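Local coordinates for protein TRNA threonylcarbamoyladenosine dehydratase (Escherichia coli, PDB 4D7A) that catalyses the ATP-dependent dehydration of threonylcarbamoyladenosine at position 37 of tRNAs reading codons that begin with adenine, giving its cyclic form, at residues L59-D64 with D106-P111; Y122-D127 with P148-G153. All coordinates share one frame; numbering follows the deposited sequence.

Contact 1 (L59-D64 with D106-P111). With AMP (adenosine monophosphate), chain K.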
loop_
_atom_site.group_PDB
_atom_site.type_symbol
_atom_site.label_atom_id
_atom_site.label_comp_id
_atom_site.label_asym_id
_atom_site.label_seq_id
_atom_site.Cartn_x
_atom_site.Cartn_y
_atom_site.Cartn_z
ATOM N N LEU B 59 19.086 2.909 1.226
ATOM C CA LEU B 59 18.400 1.904 2.031
ATOM C C LEU B 59 19.335 1.392 3.117
ATOM O O LEU B 59 20.447 0.939 2.813
ATOM C CB LEU B 59 17.949 0.722 1.177
ATOM C CG LEU B 59 17.116 1.046 -0.060
ATOM C CD1 LEU B 59 16.799 -0.243 -0.802
ATOM C CD2 LEU B 59 15.829 1.772 0.345
ATOM N N ILE B 60 18.889 1.457 4.370
ATOM C CA ILE B 60 19.724 0.996 5.487
ATOM C C ILE B 60 19.046 -0.126 6.272
ATOM O O ILE B 60 18.019 0.081 6.912
ATOM C CB ILE B 60 20.089 2.150 6.454
ATOM C CG1 ILE B 60 20.656 3.339 5.670
ATOM C CG2 ILE B 60 21.094 1.648 7.523
ATOM C CD1 ILE B 60 21.227 4.479 6.543
ATOM N N ASP B 61 19.641 -1.316 6.208
ATOM C CA ASP B 61 19.150 -2.493 6.926
ATOM C C ASP B 61 20.230 -3.565 6.840
ATOM O O ASP B 61 20.928 -3.635 5.830
ATOM C CB ASP B 61 17.841 -3.017 6.306
ATOM C CG ASP B 61 16.981 -3.798 7.293
ATOM O OD1 ASP B 61 17.532 -4.522 8.161
ATOM O OD2 ASP B 61 15.737 -3.705 7.184
ATOM N N MET B 62 20.376 -4.395 7.874
ATOM C CA MET B 62 21.352 -5.482 7.798
ATOM C C MET B 62 20.649 -6.838 7.757
ATOM O O MET B 62 21.312 -7.877 7.678
ATOM C CB MET B 62 22.348 -5.459 8.988
ATOM C CG MET B 62 23.678 -6.171 8.693
ATOM S SD MET B 62 24.858 -6.368 10.057
ATOM C CE MET B 62 25.042 -4.716 10.701
ATOM N N ASP B 63 19.317 -6.847 7.807
ATOM C CA ASP B 63 18.585 -8.113 7.889
ATOM C C ASP B 63 18.438 -8.815 6.545
ATOM O O ASP B 63 18.562 -8.200 5.487
ATOM C CB ASP B 63 17.191 -7.907 8.497
ATOM C CG ASP B 63 17.209 -7.914 10.010
ATOM O OD1 ASP B 63 18.307 -8.026 10.593
ATOM O OD2 ASP B 63 16.123 -7.811 10.617
ATOM N N ASP B 64 18.173 -10.116 6.614
ATOM C CA ASP B 64 17.950 -10.938 5.433
ATOM C C ASP B 64 16.459 -11.208 5.231
ATOM O O ASP B 64 15.684 -11.165 6.190
ATOM C CB ASP B 64 18.701 -12.265 5.573
ATOM C CG ASP B 64 20.206 -12.076 5.631
ATOM O OD1 ASP B 64 20.712 -11.105 5.032
ATOM O OD2 ASP B 64 20.885 -12.891 6.289
ATOM N N ASP B 106 24.538 -1.720 4.373
ATOM C CA ASP B 106 24.291 -3.018 4.990
ATOM C C ASP B 106 24.723 -2.962 6.458
ATOM O O ASP B 106 25.791 -3.457 6.828
ATOM C CB ASP B 106 25.046 -4.109 4.220
ATOM C CG ASP B 106 24.825 -5.494 4.788
ATOM O OD1 ASP B 106 23.747 -5.750 5.358
ATOM O OD2 ASP B 106 25.739 -6.332 4.650
ATOM N N ASP B 107 23.883 -2.338 7.281
ATOM C CA ASP B 107 24.221 -2.013 8.669
ATOM C C ASP B 107 22.954 -1.611 9.412
ATOM O O ASP B 107 21.917 -1.375 8.788
ATOM C CB ASP B 107 25.257 -0.878 8.722
ATOM C CG ASP B 107 26.087 -0.865 10.019
ATOM O OD1 ASP B 107 25.851 -1.699 10.916
ATOM O OD2 ASP B 107 26.979 0.009 10.151
ATOM N N PHE B 108 23.048 -1.528 10.737
ATOM C CA PHE B 108 21.990 -0.957 11.567
ATOM C C PHE B 108 22.465 0.377 12.126
ATOM O O PHE B 108 23.656 0.547 12.375
ATOM C CB PHE B 108 21.637 -1.880 12.736
ATOM C CG PHE B 108 21.099 -3.215 12.324
ATOM C CD1 PHE B 108 20.008 -3.316 11.472
ATOM C CD2 PHE B 108 21.697 -4.379 12.793
ATOM C CE1 PHE B 108 19.519 -4.560 11.100
ATOM C CE2 PHE B 108 21.215 -5.624 12.422
ATOM C CZ PHE B 108 20.129 -5.717 11.578
ATOM N N VAL B 109 21.540 1.307 12.334
ATOM C CA VAL B 109 21.880 2.597 12.938
ATOM C C VAL B 109 22.132 2.412 14.429
ATOM O O VAL B 109 21.392 1.703 15.109
ATOM C CB VAL B 109 20.762 3.640 12.707
ATOM C CG1 VAL B 109 21.009 4.915 13.520
ATOM C CG2 VAL B 109 20.643 3.960 11.228
ATOM N N THR B 110 23.209 3.008 14.920
ATOM C CA THR B 110 23.517 3.011 16.349
ATOM C C THR B 110 23.826 4.433 16.778
ATOM O O THR B 110 24.111 5.285 15.933
ATOM C CB THR B 110 24.736 2.126 16.692
ATOM O OG1 THR B 110 25.926 2.791 16.261
ATOM C CG2 THR B 110 24.636 0.767 16.042
ATOM N N PRO B 111 23.802 4.707 18.096
ATOM C CA PRO B 111 24.260 6.034 18.522
ATOM C C PRO B 111 25.661 6.361 18.006
ATOM O O PRO B 111 25.985 7.525 17.772
ATOM C CB PRO B 111 24.244 5.932 20.047
ATOM C CG PRO B 111 23.164 4.957 20.330
ATOM C CD PRO B 111 23.209 3.945 19.212
HETATM P P AMP K . 9.112 -5.507 10.660
HETATM O O1P AMP K . 7.991 -5.487 9.658
HETATM O O2P AMP K . 9.569 -6.916 10.975
HETATM O O3P AMP K . 8.843 -4.715 11.929
HETATM O "O5'" AMP K . 10.357 -4.786 9.945
HETATM C "C5'" AMP K . 11.372 -4.088 10.689
HETATM C "C4'" AMP K . 12.631 -3.838 9.877
HETATM O "O4'" AMP K . 13.453 -2.787 10.492
HETATM C "C3'" AMP K . 13.554 -5.061 9.712
HETATM O "O3'" AMP K . 13.928 -5.216 8.342
HETATM C "C2'" AMP K . 14.792 -4.687 10.538
HETATM O "O2'" AMP K . 16.008 -5.267 10.114
HETATM C "C1'" AMP K . 14.811 -3.173 10.398
HETATM N N9 AMP K . 15.640 -2.512 11.418
HETATM C C8 AMP K . 15.553 -2.753 12.743
HETATM N N7 AMP K . 16.476 -2.049 13.450
HETATM C C5 AMP K . 17.206 -1.352 12.562
HETATM C C6 AMP K . 18.342 -0.401 12.644
HETATM N N6 AMP K . 18.891 -0.069 13.825
HETATM N N1 AMP K . 18.826 0.131 11.508
HETATM C C2 AMP K . 18.301 -0.214 10.307
HETATM N N3 AMP K . 17.269 -1.065 10.150
HETATM C C4 AMP K . 16.675 -1.668 11.220
#
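The ring of F108 lies against the 61-63 turn, with M62 over one face and two carboxylates at its rim. M62 CB sits 3.6 Å from the ring centroid, only 18° off the ring normal, a CH-pi contact displaced toward CZ. From there the flexible methionine chain bends at chi3 (-53°), which carries CE round to D107 OD1 at 3.1 Å; SD stays oblique to the F108 ring, a Met-aromatic contact. D63 OD1 meets F108 CZ at 3.1 Å, the D63 carboxylate plane almost perpendicular (87°) to the ring, and D61 OD1 approaches F108 CE1 near the ring plane, so acidic oxygens face the electropositive C-H rim. D107 OD1 also takes the amide of F108, and its OD2 is held by Y117. Segment 59-64 takes in the end of strand 56-60 and the turn after it, and 106-111 is the loop after the neighbouring strand 101-105, in the Rossmann-type ThiF fold, where an acidic residue after the second strand typically grips the nucleotide ribose. D61 fills that role: OD2 accepts from AMP O3' at 2.6 Å and from the amide of I38, while OD1 closes an Asx turn with D63 N (3.0 Å). AMP O2' lies 2.6 Å from both D61 OD1 and D63 OD2. Beyond the phenylalanine, V109 N donates to AMP N1 at 3.1 Å, and its carbonyl accepts a weak bond from N6, so the backbone of V109 meets the adenine edge at both positions.

Contact 2 (Y122-D127 with P148-G153). With GOL (glycerol), chain L.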
loop_
_atom_site.group_PDB
_atom_site.type_symbol
_atom_site.label_atom_id
_atom_site.label_comp_id
_atom_site.label_asym_id
_atom_site.label_seq_id
_atom_site.Cartn_x
_atom_site.Cartn_y
_atom_site.Cartn_z
ATOM N N TYR B 122 20.678 14.244 3.467
ATOM C CA TYR B 122 19.423 13.803 2.858
ATOM C C TYR B 122 18.353 14.881 2.767
ATOM O O TYR B 122 18.256 15.749 3.636
ATOM C CB TYR B 122 18.873 12.617 3.639
ATOM C CG TYR B 122 19.789 11.434 3.622
ATOM C CD1 TYR B 122 20.018 10.726 2.443
ATOM C CD2 TYR B 122 20.435 11.018 4.777
ATOM C CE1 TYR B 122 20.863 9.630 2.423
ATOM C CE2 TYR B 122 21.280 9.920 4.767
ATOM C CZ TYR B 122 21.490 9.235 3.586
ATOM O OH TYR B 122 22.329 8.144 3.568
ATOM N N SER B 123 17.537 14.799 1.717
ATOM C CA SER B 123 16.332 15.616 1.585
ATOM C C SER B 123 15.303 15.262 2.659
ATOM O O SER B 123 14.529 16.110 3.115
ATOM C CB SER B 123 15.702 15.419 0.205
ATOM O OG SER B 123 16.665 15.573 -0.830
ATOM N N TYR B 124 15.276 13.992 3.027
ATOM C CA TYR B 124 14.317 13.482 4.005
ATOM C C TYR B 124 14.787 12.140 4.517
ATOM O O TYR B 124 15.413 11.370 3.786
ATOM C CB TYR B 124 12.898 13.326 3.394
ATOM C CG TYR B 124 11.844 14.053 4.207
ATOM C CD1 TYR B 124 11.258 13.461 5.334
ATOM C CD2 TYR B 124 11.446 15.333 3.858
ATOM C CE1 TYR B 124 10.299 14.138 6.085
ATOM C CE2 TYR B 124 10.491 16.020 4.605
ATOM C CZ TYR B 124 9.926 15.425 5.711
ATOM O OH TYR B 124 8.998 16.147 6.443
ATOM N N VAL B 125 14.439 11.840 5.759
ATOM C CA VAL B 125 14.700 10.515 6.318
ATOM C C VAL B 125 13.377 9.884 6.687
ATOM O O VAL B 125 12.541 10.536 7.312
ATOM C CB VAL B 125 15.617 10.600 7.556
ATOM C CG1 VAL B 125 15.831 9.205 8.167
ATOM C CG2 VAL B 125 16.954 11.218 7.150
ATOM N N ILE B 126 13.164 8.647 6.237
ATOM C CA ILE B 126 11.982 7.881 6.631
ATOM C C ILE B 126 12.426 6.803 7.617
ATOM O O ILE B 126 13.161 5.860 7.268
ATOM C CB ILE B 126 11.267 7.275 5.412
ATOM C CG1 ILE B 126 10.786 8.419 4.495
ATOM C CG2 ILE B 126 10.069 6.396 5.852
ATOM C CD1 ILE B 126 10.070 7.970 3.261
ATOM N N ASP B 127 11.995 6.972 8.865
ATOM C CA ASP B 127 12.385 6.061 9.932
ATOM C C ASP B 127 11.363 4.945 10.049
ATOM O O ASP B 127 10.243 5.163 10.516
ATOM C CB ASP B 127 12.506 6.796 11.267
ATOM C CG ASP B 127 12.426 5.852 12.443
ATOM O OD1 ASP B 127 12.936 4.720 12.314
ATOM O OD2 ASP B 127 11.839 6.224 13.483
ATOM N N PRO B 148 15.066 16.735 7.990
ATOM C CA PRO B 148 13.642 16.397 7.863
ATOM C C PRO B 148 13.438 14.905 8.051
ATOM O O PRO B 148 14.128 14.104 7.412
ATOM C CB PRO B 148 13.294 16.822 6.420
ATOM C CG PRO B 148 14.318 17.864 6.083
ATOM C CD PRO B 148 15.579 17.399 6.778
ATOM N N LEU B 149 12.520 14.538 8.938
ATOM C CA LEU B 149 12.338 13.142 9.273
ATOM C C LEU B 149 10.853 12.869 9.493
ATOM O O LEU B 149 10.115 13.707 10.009
ATOM C CB LEU B 149 13.150 12.757 10.520
ATOM C CG LEU B 149 12.953 11.322 11.042
ATOM C CD1 LEU B 149 14.270 10.692 11.492
ATOM C CD2 LEU B 149 11.939 11.290 12.172
ATOM N N VAL B 150 10.400 11.707 9.063
ATOM C CA VAL B 150 9.089 11.244 9.485
ATOM C C VAL B 150 9.284 9.860 10.058
ATOM O O VAL B 150 10.024 9.040 9.502
ATOM C CB VAL B 150 8.039 11.263 8.326
ATOM C CG1 VAL B 150 8.525 10.516 7.083
ATOM C CG2 VAL B 150 6.684 10.729 8.825
ATOM N N THR B 151 8.683 9.622 11.219
ATOM C CA THR B 151 8.843 8.340 11.849
ATOM C C THR B 151 7.514 7.605 11.820
ATOM O O THR B 151 6.474 8.147 11.424
ATOM C CB THR B 151 9.381 8.462 13.298
ATOM O OG1 THR B 151 9.661 7.148 13.808
ATOM C CG2 THR B 151 8.376 9.161 14.201
ATOM N N THR B 152 7.581 6.326 12.136
ATOM C CA THR B 152 6.396 5.491 12.090
ATOM C C THR B 152 6.285 4.757 13.406
ATOM O O THR B 152 7.288 4.296 13.953
ATOM C CB THR B 152 6.447 4.496 10.892
ATOM O OG1 THR B 152 7.718 3.832 10.866
ATOM C CG2 THR B 152 6.296 5.240 9.579
ATOM N N GLY B 153 5.080 4.673 13.950
ATOM C CA GLY B 153 4.908 3.891 15.149
ATOM C C GLY B 153 4.790 2.431 14.740
ATOM O O GLY B 153 5.049 2.064 13.592
HETATM C C1 GOL L . 9.845 15.884 12.110
HETATM C C2 GOL L . 10.974 16.919 11.846
HETATM O O2 GOL L . 11.387 16.859 10.488
HETATM C C3 GOL L . 12.179 16.631 12.761
HETATM O O3 GOL L . 13.435 16.986 12.186
HETATM O O HOH W 1 8.127 15.049 8.698
#
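Y124 reaches across to P148 and on past the start of strand 149-152. Its CB leads to CG, which lies 3.8 Å from P148 CB. The two sides of the ring then part: CD2 and CE2 run beneath P148 CB, with CE2 at 3.4 Å, while CD1 passes the P148 carbonyl and CE1 the backbone N of L149. P148 CB stands 16° off the ring normal, a CH-pi contact for which the rigid pyrrolidine offers a compact aliphatic partner. At the tip, OH donates to a water in the ring plane, and that water donates to L149 O, so a buried tyrosine keeps its polar end satisfied. The Y124 side chain also packs on helix 242-266, at A256, K259 and M260.

Parallel strand bonding follows. V125 takes P148 O with its N-H and gives its own carbonyl to V150 N, and D127 N points almost straight at V150 O (2.9 Å, 172° at the hydrogen). The beta-branched V125, I126 and V150 suit extended backbone, and side chains alternate between faces: V125 CG1 touches L149 CD1 on the side of helix 132-144, whereas I126 and V150 run side by side on the other, their CG1 atoms 4.0 Å apart.

At the C-terminal end D127 CG is anti to its backbone N (chi1 160°), bringing OD2 beside T151 OG1, at a separation so short (2.4 Å) that its details are doubtful; K135 forms a salt bridge with the same oxygen. T152 OG1 donates to a lone pair of D127 O at 2.9 Å, in the carbonyl plane. The two parallel strands, 124-127 and 149-152, are joined through helix 132-144 in a beta-alpha-beta crossover, the repeating element of the Rossmann-type fold.

How the contacts relate
Contact 1 closes in sequence before contact 2 opens, yet both belong to one largely parallel sheet. Strand 56-60 of contact 1 is separated from strand 124-127 of contact 2 by strand 32-36, which bonds to both through its backbone. Their centres are about 15 Å apart and their nearest atoms about 5 Å, without touching. Contact 1, partly buried, forms part of the wall of the AMP pocket and holds five of its eighteen residues, whereas the centre of contact 2 lies about 6 Å from the centre of the chain, against about 13 Å for contact 1. The carboxyl-terminal strand ends nevertheless converge on the nucleotide: the side chain of D127 is about 7 Å from AMP.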